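Local coordinates for protein ABC sugar (Ribose) transporter, periplasmic substrate-binding subunit (Rhodobacter sphaeroides, PDB 3L49) that probably binds a sugar in the periplasm as the substrate-binding subunit of an ABC transporter, at residues Thr103-Gln117 against Ala242-Ala255. Residues are numbered along the deposited sequence; the frame is centred on the assembly and turned at random.
Sequences TTSNNYSIGAELALQ and AVAAQQPSEIGKLA
Ser105 OG lies in the plane of the Gln246 side-chain carbonyl and donates onto a lone pair of Gln246 OE1 at 3.1 Å, with a C=O...donor angle of 123°. Water 1 gives the same oxygen a second bond, 2.7 Å from Gln246 OE1, and accepts from Asn107 ND2. Arg143 holds the other end of the Asn107 amide, at OD1. On the far end of the Gln246 amide, NE2 donates to a bound molecule of unknown identity, probably from the crystallisation liquor. A leucine in place of Gln246 would probably leave Ser105 OG and the water without their shared acceptor. Each segment is a strand running into a helix and crosses between the two lobes of the periplasmic binding protein fold, so the contact forms part of the hinge. The two crossings run nearly antiparallel. In one lobe, with Thr103 OG1 beside the backbone N (chi1 -57°), CG2 points anti to that N and comes 3.3 Å from Ile251 O and against Leu254 CB. Thr103 OG1 is bonded to Asn101 and Asn258. Ile251 sends CG1 to Thr104 O at 3.6 Å and CD1 to Ser105 OG at 3.5 Å. In the other lobe, helix 107-117 lies over strand 242-245. Ile110 CG2 touches Ala244 CB at 3.7 Å, and Leu114 CD1 sits 3.9 Å from Ala242 O. Gln117 rests CG on Ala242 CB, and its NE2 bonds Asp121.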
loop_
_atom_site.group_PDB
_atom_site.type_symbol
_atom_site.label_atom_id
_atom_site.label_comp_id
_atom_site.label_asym_id
_atom_site.label_seq_id
_atom_site.Cartn_x
_atom_site.Cartn_y
_atom_site.Cartn_z
ATOM N N THR A 103 3.020 7.524 -10.137
ATOM C CA THR A 103 2.318 6.346 -10.646
ATOM C C THR A 103 1.818 5.510 -9.464
ATOM O O THR A 103 2.557 5.273 -8.522
ATOM C CB THR A 103 3.204 5.512 -11.607
ATOM O OG1 THR A 103 3.650 6.347 -12.685
ATOM C CG2 THR A 103 2.422 4.340 -12.193
ATOM N N THR A 104 0.561 5.076 -9.522
ATOM C CA THR A 104 -0.134 4.526 -8.355
ATOM C C THR A 104 -1.435 3.839 -8.789
ATOM O O THR A 104 -1.592 3.517 -9.953
ATOM C CB THR A 104 -0.400 5.652 -7.299
ATOM O OG1 THR A 104 -0.990 5.108 -6.109
ATOM C CG2 THR A 104 -1.281 6.777 -7.877
ATOM N N SER A 105 -2.346 3.600 -7.845
ATOM C CA SER A 105 -3.705 3.158 -8.133
ATOM C C SER A 105 -4.677 4.231 -7.676
ATOM O O SER A 105 -4.267 5.217 -7.056
ATOM C CB SER A 105 -4.012 1.857 -7.401
ATOM O OG SER A 105 -3.254 0.788 -7.927
ATOM N N ASN A 106 -5.961 4.046 -7.975
ATOM C CA ASN A 106 -6.972 4.986 -7.513
ATOM C C ASN A 106 -7.388 4.612 -6.105
ATOM O O ASN A 106 -8.332 3.851 -5.893
ATOM C CB ASN A 106 -8.176 5.034 -8.452
ATOM C CG ASN A 106 -9.116 6.197 -8.146
ATOM O OD1 ASN A 106 -9.042 6.816 -7.082
ATOM N ND2 ASN A 106 -10.008 6.498 -9.085
ATOM N N ASN A 107 -6.685 5.188 -5.143
ATOM C CA ASN A 107 -6.843 4.806 -3.745
ATOM C C ASN A 107 -8.082 5.398 -3.115
ATOM O O ASN A 107 -8.535 4.937 -2.065
ATOM C CB ASN A 107 -5.570 5.130 -2.966
ATOM C CG ASN A 107 -4.465 4.157 -3.288
ATOM O OD1 ASN A 107 -4.522 3.001 -2.877
ATOM N ND2 ASN A 107 -3.473 4.597 -4.067
ATOM N N TYR A 108 -8.630 6.396 -3.809
ATOM C CA TYR A 108 -9.876 7.064 -3.454
ATOM C C TYR A 108 -11.078 6.159 -3.701
ATOM O O TYR A 108 -11.936 6.027 -2.835
ATOM C CB TYR A 108 -10.023 8.345 -4.276
ATOM C CG TYR A 108 -8.907 9.348 -4.087
ATOM C CD1 TYR A 108 -7.781 9.338 -4.916
ATOM C CD2 TYR A 108 -8.980 10.312 -3.089
ATOM C CE1 TYR A 108 -6.761 10.260 -4.745
ATOM C CE2 TYR A 108 -7.969 11.227 -2.912
ATOM C CZ TYR A 108 -6.867 11.205 -3.741
ATOM O OH TYR A 108 -5.867 12.140 -3.557
ATOM N N SER A 109 -11.131 5.552 -4.889
ATOM C CA SER A 109 -12.157 4.566 -5.246
ATOM C C SER A 109 -11.967 3.311 -4.408
ATOM O O SER A 109 -12.910 2.833 -3.776
ATOM C CB SER A 109 -12.072 4.184 -6.736
ATOM O OG SER A 109 -12.287 5.291 -7.590
ATOM N N ILE A 110 -10.738 2.788 -4.424
ATOM C CA ILE A 110 -10.342 1.627 -3.628
ATOM C C ILE A 110 -10.779 1.778 -2.174
ATOM O O ILE A 110 -11.459 0.898 -1.647
ATOM C CB ILE A 110 -8.814 1.384 -3.729
ATOM C CG1 ILE A 110 -8.476 0.657 -5.034
ATOM C CG2 ILE A 110 -8.262 0.601 -2.535
ATOM C CD1 ILE A 110 -7.007 0.778 -5.429
ATOM N N GLY A 111 -10.433 2.910 -1.556
ATOM C CA GLY A 111 -10.707 3.130 -0.147
ATOM C C GLY A 111 -12.192 3.126 0.118
ATOM O O GLY A 111 -12.650 2.535 1.097
ATOM N N ALA A 112 -12.942 3.767 -0.777
ATOM C CA ALA A 112 -14.386 3.871 -0.644
ATOM C C ALA A 112 -15.079 2.531 -0.861
ATOM O O ALA A 112 -15.830 2.087 0.008
ATOM C CB ALA A 112 -14.939 4.939 -1.594
ATOM N N GLU A 113 -14.804 1.886 -1.998
ATOM C CA GLU A 113 -15.448 0.615 -2.359
ATOM C C GLU A 113 -15.228 -0.502 -1.350
ATOM O O GLU A 113 -16.165 -1.237 -1.036
ATOM C CB GLU A 113 -15.021 0.145 -3.747
ATOM C CG GLU A 113 -15.701 0.908 -4.873
ATOM C CD GLU A 113 -15.107 0.612 -6.237
ATOM O OE1 GLU A 113 -14.931 -0.582 -6.576
ATOM O OE2 GLU A 113 -14.825 1.583 -6.972
ATOM N N LEU A 114 -14.003 -0.615 -0.842
ATOM C CA LEU A 114 -13.695 -1.600 0.194
ATOM C C LEU A 114 -14.539 -1.327 1.450
ATOM O O LEU A 114 -15.197 -2.232 1.976
ATOM C CB LEU A 114 -12.192 -1.600 0.515
ATOM C CG LEU A 114 -11.692 -2.697 1.468
ATOM C CD1 LEU A 114 -11.638 -4.038 0.779
ATOM C CD2 LEU A 114 -10.340 -2.348 2.047
ATOM N N ALA A 115 -14.549 -0.069 1.889
ATOM C CA ALA A 115 -15.371 0.354 3.035
ATOM C C ALA A 115 -16.855 0.083 2.804
ATOM O O ALA A 115 -17.550 -0.398 3.703
ATOM C CB ALA A 115 -15.145 1.815 3.342
ATOM N N LEU A 116 -17.320 0.370 1.587
ATOM C CA LEU A 116 -18.712 0.151 1.206
ATOM C C LEU A 116 -19.071 -1.327 1.221
ATOM O O LEU A 116 -20.155 -1.702 1.684
ATOM C CB LEU A 116 -19.008 0.764 -0.165
ATOM C CG LEU A 116 -19.172 2.282 -0.215
ATOM C CD1 LEU A 116 -18.897 2.782 -1.617
ATOM C CD2 LEU A 116 -20.561 2.696 0.267
ATOM N N GLN A 117 -18.152 -2.161 0.730
ATOM C CA GLN A 117 -18.313 -3.615 0.777
ATOM C C GLN A 117 -18.453 -4.135 2.209
ATOM O O GLN A 117 -19.293 -4.989 2.495
ATOM C CB GLN A 117 -17.136 -4.307 0.098
ATOM C CG GLN A 117 -17.356 -5.785 -0.073
ATOM C CD GLN A 117 -18.553 -6.055 -0.949
ATOM O OE1 GLN A 117 -18.620 -5.573 -2.080
ATOM N NE2 GLN A 117 -19.522 -6.807 -0.427
ATOM N N ALA A 242 -12.997 -9.386 1.756
ATOM C CA ALA A 242 -12.747 -8.728 0.466
ATOM C C ALA A 242 -11.351 -8.137 0.381
ATOM O O ALA A 242 -10.745 -7.795 1.392
ATOM C CB ALA A 242 -13.799 -7.632 0.168
ATOM N N VAL A 243 -10.855 -8.008 -0.843
ATOM C CA VAL A 243 -9.540 -7.434 -1.090
ATOM C C VAL A 243 -9.563 -6.551 -2.336
ATOM O O VAL A 243 -10.164 -6.906 -3.350
ATOM C CB VAL A 243 -8.430 -8.536 -1.149
ATOM C CG1 VAL A 243 -8.652 -9.528 -2.300
ATOM C CG2 VAL A 243 -7.055 -7.921 -1.226
ATOM N N ALA A 244 -8.940 -5.382 -2.240
ATOM C CA ALA A 244 -8.707 -4.538 -3.402
ATOM C C ALA A 244 -7.414 -4.980 -4.086
ATOM O O ALA A 244 -6.318 -4.643 -3.637
ATOM C CB ALA A 244 -8.636 -3.080 -2.992
ATOM N N ALA A 245 -7.546 -5.747 -5.165
ATOM C CA ALA A 245 -6.382 -6.309 -5.841
ATOM C C ALA A 245 -5.739 -5.345 -6.832
ATOM O O ALA A 245 -6.334 -5.017 -7.857
ATOM C CB ALA A 245 -6.748 -7.592 -6.526
ATOM N N GLN A 246 -4.507 -4.929 -6.527
ATOM C CA GLN A 246 -3.757 -3.972 -7.336
ATOM C C GLN A 246 -2.822 -4.651 -8.332
ATOM O O GLN A 246 -2.638 -5.859 -8.295
ATOM C CB GLN A 246 -2.905 -3.087 -6.432
ATOM C CG GLN A 246 -3.660 -2.215 -5.449
ATOM C CD GLN A 246 -2.711 -1.315 -4.706
ATOM O OE1 GLN A 246 -2.456 -0.186 -5.122
ATOM N NE2 GLN A 246 -2.131 -1.828 -3.629
ATOM N N GLN A 247 -2.204 -3.857 -9.206
ATOM C CA GLN A 247 -1.200 -4.374 -10.140
ATOM C C GLN A 247 0.180 -3.719 -9.955
ATOM O O GLN A 247 0.550 -2.843 -10.751
ATOM C CB GLN A 247 -1.681 -4.188 -11.582
ATOM C CG GLN A 247 -2.981 -4.901 -11.920
ATOM C CD GLN A 247 -3.707 -4.272 -13.093
ATOM O OE1 GLN A 247 -3.093 -3.665 -13.971
ATOM N NE2 GLN A 247 -5.025 -4.424 -13.121
ATOM N N PRO A 248 0.940 -4.122 -8.902
ATOM C CA PRO A 248 2.272 -3.539 -8.656
ATOM C C PRO A 248 3.250 -3.666 -9.826
ATOM O O PRO A 248 4.000 -2.725 -10.090
ATOM C CB PRO A 248 2.784 -4.316 -7.437
ATOM C CG PRO A 248 1.935 -5.534 -7.360
ATOM C CD PRO A 248 0.599 -5.092 -7.845
ATOM N N SER A 249 3.223 -4.800 -10.525
ATOM C CA SER A 249 4.038 -4.982 -11.726
ATOM C C SER A 249 3.699 -3.982 -12.833
ATOM O O SER A 249 4.597 -3.521 -13.549
ATOM C CB SER A 249 3.948 -6.415 -12.243
ATOM O OG SER A 249 4.646 -7.292 -11.379
ATOM N N GLU A 250 2.419 -3.631 -12.959
ATOM C CA GLU A 250 2.020 -2.577 -13.894
ATOM C C GLU A 250 2.456 -1.198 -13.448
ATOM O O GLU A 250 2.965 -0.428 -14.264
ATOM C CB GLU A 250 0.520 -2.577 -14.147
ATOM C CG GLU A 250 0.133 -3.398 -15.338
ATOM C CD GLU A 250 0.634 -2.836 -16.660
ATOM O OE1 GLU A 250 1.232 -3.616 -17.436
ATOM O OE2 GLU A 250 0.422 -1.630 -16.928
ATOM N N ILE A 251 2.249 -0.906 -12.160
ATOM C CA ILE A 251 2.635 0.373 -11.554
ATOM C C ILE A 251 4.127 0.672 -11.780
ATOM O O ILE A 251 4.475 1.754 -12.253
ATOM C CB ILE A 251 2.234 0.426 -10.043
ATOM C CG1 ILE A 251 0.749 0.778 -9.901
ATOM C CG2 ILE A 251 3.054 1.437 -9.283
ATOM C CD1 ILE A 251 0.021 0.059 -8.753
ATOM N N GLY A 252 4.991 -0.301 -11.485
ATOM C CA GLY A 252 6.424 -0.145 -11.683
ATOM C C GLY A 252 6.797 0.120 -13.131
ATOM O O GLY A 252 7.590 1.020 -13.417
ATOM N N LYS A 253 6.201 -0.662 -14.030
ATOM C CA LYS A 253 6.386 -0.530 -15.477
ATOM C C LYS A 253 5.992 0.851 -15.983
ATOM O O LYS A 253 6.716 1.448 -16.776
ATOM C CB LYS A 253 5.545 -1.565 -16.206
ATOM C CG LYS A 253 6.229 -2.155 -17.406
ATOM C CD LYS A 253 5.250 -2.841 -18.335
ATOM C CE LYS A 253 5.954 -3.917 -19.155
ATOM N NZ LYS A 253 5.740 -3.736 -20.614
ATOM N N LEU A 254 4.852 1.349 -15.503
ATOM C CA LEU A 254 4.274 2.611 -15.976
ATOM C C LEU A 254 5.055 3.830 -15.500
ATOM O O LEU A 254 5.149 4.830 -16.217
ATOM C CB LEU A 254 2.813 2.729 -15.527
ATOM C CG LEU A 254 1.717 1.918 -16.222
ATOM C CD1 LEU A 254 0.481 1.834 -15.330
ATOM C CD2 LEU A 254 1.379 2.514 -17.586
ATOM N N ALA A 255 5.590 3.735 -14.281
ATOM C CA ALA A 255 6.434 4.767 -13.692
ATOM C C ALA A 255 7.699 5.015 -14.512
ATOM O O ALA A 255 8.103 6.159 -14.693
ATOM C CB ALA A 255 6.786 4.404 -12.252
HETATM O O HOH W 1 -1.379 2.273 -4.791
#